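Local coordinates for protein dITP/XTP pyrophosphatase (Staphylococcus aureus, PDB 4BNQ) that probably hydrolyses non-canonical purine nucleoside triphosphates such as XTP, dITP and ITP to their monophosphates, clearing them from the nucleotide pool, at residues I27-S30 with E31-D35; F155-P158 with K159-K162. All blocks are in the same frame, centred on the assembly; numbering follows the deposited sequence.

Contact 1: I27-S30 with E31-D35; sequences IGIS and ELIPD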
ATOM      1  N   ILE A  27     -10.577 -18.772   9.903  1.00 24.58           N
ATOM      2  CA  ILE A  27     -11.216 -20.028   9.500  1.00 24.17           C
ATOM      3  C   ILE A  27     -11.194 -20.139   7.972  1.00 24.68           C
ATOM      4  O   ILE A  27     -11.860 -19.360   7.271  1.00 23.55           O
ATOM      5  CB  ILE A  27     -12.683 -20.121   9.990  1.00 23.41           C
ATOM      6  CG1 ILE A  27     -12.749 -20.041  11.510  1.00 29.26           C
ATOM      7  CG2 ILE A  27     -13.338 -21.433   9.566  1.00 21.64           C
ATOM      8  CD1 ILE A  27     -14.157 -20.168  12.081  1.00 27.32           C
ATOM      9  N   GLY A  28     -10.424 -21.096   7.457  1.00 22.53           N
ATOM     10  CA  GLY A  28     -10.371 -21.337   6.024  1.00 22.81           C
ATOM     11  C   GLY A  28     -11.628 -22.085   5.587  1.00 24.34           C
ATOM     12  O   GLY A  28     -12.160 -22.885   6.351  1.00 22.88           O
ATOM     13  N   ILE A  29     -12.102 -21.842   4.369  1.00 23.68           N
ATOM     14  CA  ILE A  29     -13.328 -22.492   3.915  1.00 25.81           C
ATOM     15  C   ILE A  29     -13.248 -24.021   3.946  1.00 28.41           C
ATOM     16  O   ILE A  29     -14.267 -24.691   4.142  1.00 25.91           O
ATOM     17  CB  ILE A  29     -13.736 -22.027   2.519  1.00 24.61           C
ATOM     18  CG1 ILE A  29     -15.222 -22.292   2.305  1.00 23.52           C
ATOM     19  CG2 ILE A  29     -12.888 -22.714   1.447  1.00 22.45           C
ATOM     20  CD1 ILE A  29     -16.094 -21.474   3.167  1.00 21.35           C
ATOM     21  N   SER A  30     -12.048 -24.579   3.778  1.00 24.20           N
ATOM     22  CA  SER A  30     -11.921 -26.040   3.792  1.00 26.82           C
ATOM     23  C   SER A  30     -12.392 -26.668   5.103  1.00 26.76           C
ATOM     24  O   SER A  30     -12.706 -27.855   5.145  1.00 26.52           O
ATOM     25  CB  SER A  30     -10.499 -26.489   3.427  1.00 23.99           C
ATOM     26  OG  SER A  30      -9.529 -25.895   4.268  1.00 31.53           O
ATOM     27  N   GLU A  31     -12.452 -25.876   6.172  1.00 25.08           N
ATOM     28  CA  GLU A  31     -12.964 -26.378   7.435  1.00 24.31           C
ATOM     29  C   GLU A  31     -14.484 -26.521   7.419  1.00 24.18           C
ATOM     30  O   GLU A  31     -15.038 -27.399   8.072  1.00 27.67           O
ATOM     31  CB  GLU A  31     -12.544 -25.456   8.580  1.00 29.53           C
ATOM     32  CG  GLU A  31     -11.060 -25.507   8.928  1.00 30.28           C
ATOM     33  CD  GLU A  31     -10.696 -24.581  10.088  1.00 32.25           C
ATOM     34  OE1 GLU A  31     -11.156 -24.816  11.231  1.00 35.48           O
ATOM     35  OE2 GLU A  31      -9.948 -23.606   9.854  1.00 30.60           O
ATOM     36  N   LEU A  32     -15.148 -25.633   6.686  1.00 24.15           N
ATOM     37  CA  LEU A  32     -16.606 -25.569   6.650  1.00 24.48           C
ATOM     38  C   LEU A  32     -17.200 -26.268   5.414  1.00 31.34           C
ATOM     39  O   LEU A  32     -18.236 -26.934   5.494  1.00 25.82           O
ATOM     40  CB  LEU A  32     -17.039 -24.110   6.662  1.00 20.83           C
ATOM     41  CG  LEU A  32     -16.482 -23.289   7.833  1.00 28.66           C
ATOM     42  CD1 LEU A  32     -17.052 -21.889   7.815  1.00 22.68           C
ATOM     43  CD2 LEU A  32     -16.819 -23.969   9.175  1.00 25.47           C
ATOM     44  N   ILE A  33     -16.544 -26.091   4.269  1.00 25.13           N
ATOM     45  CA  ILE A  33     -16.970 -26.713   3.021  1.00 26.51           C
ATOM     46  C   ILE A  33     -15.736 -27.272   2.326  1.00 26.94           C
ATOM     47  O   ILE A  33     -15.154 -26.611   1.452  1.00 25.15           O
ATOM     48  CB  ILE A  33     -17.616 -25.693   2.057  1.00 28.75           C
ATOM     49  CG1 ILE A  33     -18.641 -24.797   2.769  1.00 21.55           C
ATOM     50  CG2 ILE A  33     -18.250 -26.416   0.854  1.00 24.76           C
ATOM     51  CD1 ILE A  33     -19.239 -23.753   1.851  1.00 21.76           C
ATOM     52  N   PRO A  34     -15.322 -28.487   2.728  1.00 26.85           N
ATOM     53  CA  PRO A  34     -14.100 -29.139   2.237  1.00 30.36           C
ATOM     54  C   PRO A  34     -14.041 -29.232   0.703  1.00 36.38           C
ATOM     55  O   PRO A  34     -12.948 -29.247   0.108  1.00 37.82           O
ATOM     56  CB  PRO A  34     -14.187 -30.543   2.857  1.00 34.17           C
ATOM     57  CG  PRO A  34     -15.015 -30.345   4.114  1.00 29.81           C
ATOM     58  CD  PRO A  34     -16.053 -29.340   3.687  1.00 30.05           C
ATOM     59  N   ASP A  35     -15.203 -29.280   0.062  1.00 28.63           N
ATOM     60  CA  ASP A  35     -15.230 -29.356  -1.392  1.00 32.72           C
ATOM     61  C   ASP A  35     -15.773 -28.102  -2.054  1.00 31.46           C
ATOM     62  O   ASP A  35     -16.318 -28.161  -3.157  1.00 30.56           O
ATOM     63  CB  ASP A  35     -16.001 -30.594  -1.848  1.00 39.70           C
ATOM     64  CG  ASP A  35     -15.306 -31.881  -1.437  1.00 47.30           C
ATOM     65  OD1 ASP A  35     -14.078 -32.022  -1.698  1.00 47.87           O
ATOM     66  OD2 ASP A  35     -15.982 -32.735  -0.830  1.00 50.92           O
TER
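The carbonyl oxygen of I29 is gripped by two backbone amides at once. I33 N reaches I29 O at 2.7 Å and comes in almost along the C=O axis, with an N-H...O angle of 173°. L32 N also bonds to I29 O, at 2.9 Å, but its N-H is bent to 136° and it sits well above the carbonyl plane, so the first bond is the straighter of the two. One residue earlier, E31 N closes the opening turn on G28 O at 3.0 Å. These bonds wind the chain into a turn directly after strand 25-28. P34 has no N-H to add another, but its CA makes a CA-H...O contact of 3.5 Å to S30 O.

The apolar contacts run along the turn. The CG2 branch of I27, anti to the backbone N because chi1 is -60°, touches L32 CG at 4.0 Å, and the two side chains cross at about a right angle. I27 CG2 is also 4.0 Å from E31 OE2; the acid reaches back toward the strand, its CB and CG passing close to G28 O, and OE2 lies near G28 N as well. Next to the I27-L32 pair, I29 CD1 meets I33 CD1 methyl to methyl at 4.1 Å. I29 and L32 both extend this apolar patch onto L60 of helix 45-60, while L32 also touches V5.

S30 faces another way: its hydroxyl is hydrogen-bonded to NE2 of Q11, one of the residues predicted to bind substrate, at the start of helix 11-20. The arrangement is a strand running straight into a single short helical turn, here at the end of strand 25-28, which pairs in parallel with strand 3-6 of the Ham1 fold.

Contact 2: F155-P158 with K159-K162; sequences FYVP and KLDK. With PO4 (phosphate ion), chain E.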
ATOM      1  N   PHE A 155       9.774 -14.422  -7.450  1.00 21.43           N
ATOM      2  CA  PHE A 155       9.420 -13.016  -7.359  1.00 25.09           C
ATOM      3  C   PHE A 155      10.422 -12.259  -6.466  1.00 27.19           C
ATOM      4  O   PHE A 155      10.315 -12.260  -5.232  1.00 23.73           O
ATOM      5  CB  PHE A 155       7.986 -12.839  -6.844  1.00 29.19           C
ATOM      6  CG  PHE A 155       7.440 -11.443  -7.039  1.00 27.19           C
ATOM      7  CD1 PHE A 155       6.765 -11.100  -8.206  1.00 28.54           C
ATOM      8  CD2 PHE A 155       7.603 -10.475  -6.062  1.00 24.01           C
ATOM      9  CE1 PHE A 155       6.264  -9.810  -8.390  1.00 28.08           C
ATOM     10  CE2 PHE A 155       7.102  -9.188  -6.239  1.00 27.10           C
ATOM     11  CZ  PHE A 155       6.436  -8.857  -7.408  1.00 29.83           C
ATOM     12  N   TYR A 156      11.384 -11.606  -7.114  1.00 27.02           N
ATOM     13  CA  TYR A 156      12.470 -10.906  -6.449  1.00 23.89           C
ATOM     14  C   TYR A 156      11.986  -9.520  -6.061  1.00 26.98           C
ATOM     15  O   TYR A 156      11.394  -8.801  -6.878  1.00 25.96           O
ATOM     16  CB  TYR A 156      13.684 -10.829  -7.385  1.00 24.65           C
ATOM     17  CG  TYR A 156      14.830 -10.014  -6.851  1.00 27.65           C
ATOM     18  CD1 TYR A 156      15.717 -10.548  -5.931  1.00 30.37           C
ATOM     19  CD2 TYR A 156      15.032  -8.714  -7.279  1.00 28.61           C
ATOM     20  CE1 TYR A 156      16.768  -9.795  -5.430  1.00 31.42           C
ATOM     21  CE2 TYR A 156      16.087  -7.951  -6.792  1.00 30.94           C
ATOM     22  CZ  TYR A 156      16.948  -8.498  -5.868  1.00 29.51           C
ATOM     23  OH  TYR A 156      17.996  -7.762  -5.388  1.00 33.63           O
ATOM     24  N   VAL A 157      12.214  -9.154  -4.808  1.00 22.37           N
ATOM     25  CA  VAL A 157      11.769  -7.856  -4.308  1.00 27.20           C
ATOM     26  C   VAL A 157      12.980  -6.964  -4.060  1.00 27.06           C
ATOM     27  O   VAL A 157      13.653  -7.132  -3.037  1.00 29.26           O
ATOM     28  CB  VAL A 157      10.981  -8.007  -2.988  1.00 23.96           C
ATOM     29  CG1 VAL A 157      10.450  -6.666  -2.529  1.00 18.69           C
ATOM     30  CG2 VAL A 157       9.818  -9.006  -3.162  1.00 23.87           C
ATOM     31  N   PRO A 158      13.259  -6.025  -4.992  1.00 22.36           N
ATOM     32  CA  PRO A 158      14.455  -5.171  -4.945  1.00 28.08           C
ATOM     33  C   PRO A 158      14.625  -4.461  -3.601  1.00 29.02           C
ATOM     34  O   PRO A 158      15.729  -4.504  -3.061  1.00 30.36           O
ATOM     35  CB  PRO A 158      14.212  -4.155  -6.071  1.00 27.39           C
ATOM     36  CG  PRO A 158      13.347  -4.887  -7.043  1.00 28.05           C
ATOM     37  CD  PRO A 158      12.402  -5.678  -6.143  1.00 24.59           C
ATOM     38  N   LYS A 159      13.554  -3.855  -3.081  1.00 28.84           N
ATOM     39  CA  LYS A 159      13.492  -3.282  -1.723  1.00 26.12           C
ATOM     40  C   LYS A 159      14.181  -4.125  -0.683  1.00 32.38           C
ATOM     41  O   LYS A 159      14.670  -3.612   0.310  1.00 36.50           O
ATOM     42  CB  LYS A 159      12.039  -3.293  -1.243  1.00 36.90           C
ATOM     43  CG  LYS A 159      11.228  -2.086  -1.524  1.00 39.22           C
ATOM     44  CD  LYS A 159      10.017  -2.044  -0.590  1.00 35.73           C
ATOM     45  CE  LYS A 159       9.051  -3.171  -0.818  1.00 32.00           C
ATOM     46  NZ  LYS A 159       7.679  -2.739  -0.462  1.00 31.22           N
ATOM     47  N   LEU A 160      14.138  -5.440  -0.858  1.00 27.36           N
ATOM     48  CA  LEU A 160      14.560  -6.331   0.215  1.00 28.42           C
ATOM     49  C   LEU A 160      15.772  -7.134  -0.212  1.00 26.19           C
ATOM     50  O   LEU A 160      16.348  -7.862   0.582  1.00 24.41           O
ATOM     51  CB  LEU A 160      13.409  -7.264   0.603  1.00 27.94           C
ATOM     52  CG  LEU A 160      12.517  -6.929   1.810  1.00 33.52           C
ATOM     53  CD1 LEU A 160      12.284  -5.463   1.929  1.00 36.99           C
ATOM     54  CD2 LEU A 160      11.180  -7.635   1.691  1.00 35.68           C
ATOM     55  N   ASP A 161      16.153  -6.978  -1.478  1.00 30.78           N
ATOM     56  CA  ASP A 161      17.147  -7.846  -2.125  1.00 33.71           C
ATOM     57  C   ASP A 161      16.874  -9.342  -1.852  1.00 28.94           C
ATOM     58  O   ASP A 161      17.795 -10.106  -1.570  1.00 29.21           O
ATOM     59  CB  ASP A 161      18.568  -7.462  -1.685  1.00 34.89           C
ATOM     60  CG  ASP A 161      19.631  -8.131  -2.524  1.00 35.58           C
ATOM     61  OD1 ASP A 161      19.317  -8.556  -3.653  1.00 41.40           O
ATOM     62  OD2 ASP A 161      20.783  -8.245  -2.062  1.00 46.97           O
ATOM     63  N   LYS A 162      15.607  -9.748  -1.928  1.00 25.11           N
ATOM     64  CA  LYS A 162      15.217 -11.138  -1.681  1.00 25.79           C
ATOM     65  C   LYS A 162      14.000 -11.497  -2.522  1.00 24.09           C
ATOM     66  O   LYS A 162      13.254 -10.612  -2.943  1.00 24.73           O
ATOM     67  CB  LYS A 162      14.893 -11.362  -0.196  1.00 28.01           C
ATOM     68  CG  LYS A 162      16.108 -11.430   0.730  1.00 28.85           C
ATOM     69  CD  LYS A 162      15.699 -11.865   2.128  1.00 30.23           C
ATOM     70  CE  LYS A 162      16.740 -11.473   3.172  1.00 45.34           C
ATOM     71  NZ  LYS A 162      18.103 -11.870   2.747  1.00 49.97           N
TER
HETATM   72  P   PO4 E 802       6.420  -0.855  -3.963  1.00 42.17           P
HETATM   73  O1  PO4 E 802       6.156   0.486  -3.319  1.00 43.08           O
HETATM   74  O2  PO4 E 802       7.046  -0.623  -5.320  1.00 46.40           O
HETATM   75  O3  PO4 E 802       5.142  -1.636  -4.146  1.00 38.71           O
HETATM   76  O4  PO4 E 802       7.374  -1.641  -3.086  1.00 45.15           O
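The Y156 ring and the D161 carboxylate have their planes 82° apart, with D161 OD1 at the ring's edge and in its plane. Y156 OH donates to D161 OD1 in a hydrogen bond modelled at a very short 2.3 Å, so its exact length is doubtful. A chi1 of 175° puts Y156 CG anti to the backbone N and extends the ring toward D161, whose side chain it crosses obliquely. CD1 of the ring also lies near the backbone carbonyl of K162. The neighbouring F155 ring stacks with F115.

After strand 155-157 the chain turns back to pair with it. V157 N bonds to K162 O at 2.6 Å, and K162 N returns a weak bond to V157 O, making an antiparallel hydrogen-bonded pair. Because D161 and K162 both face V157, this is a G1 beta bulge; D161 carries the positive phi of that position. Inside the loop, L160 N bonds to V157 O at 2.8 Å and D161 N to P158 O at 3.0 Å.

V157 CG1 packs on K159 CB at 3.9 Å. Beyond CB, the K159 chain bends at chi3 (-65°) and sends NZ to O4 of a phosphate ion, probably from the crystallisation liquor, at 2.9 Å. That phosphate is also held by S136 OG of both subunits, and K159 itself packs on S136 of the second subunit.

In the fold
Both contacts are tight local turns at the end of a strand, but in different sheets: contact 1 leaves the two-stranded parallel sheet for a helical turn, whereas contact 2 reverses into one of the two outermost strands, within this chain, of the antiparallel sheet. They lie on opposite sides of the chain's centre, their own centres about 33 Å apart, and do not touch. Each is partly buried. In contact 1 backbone bonds combine with an aliphatic patch against helix 45-60, all within one subunit. Contact 2 relies more on polar and charged groups: K159 reaches a phosphate shared by both subunits and packs on the second subunit, which does not touch contact 1.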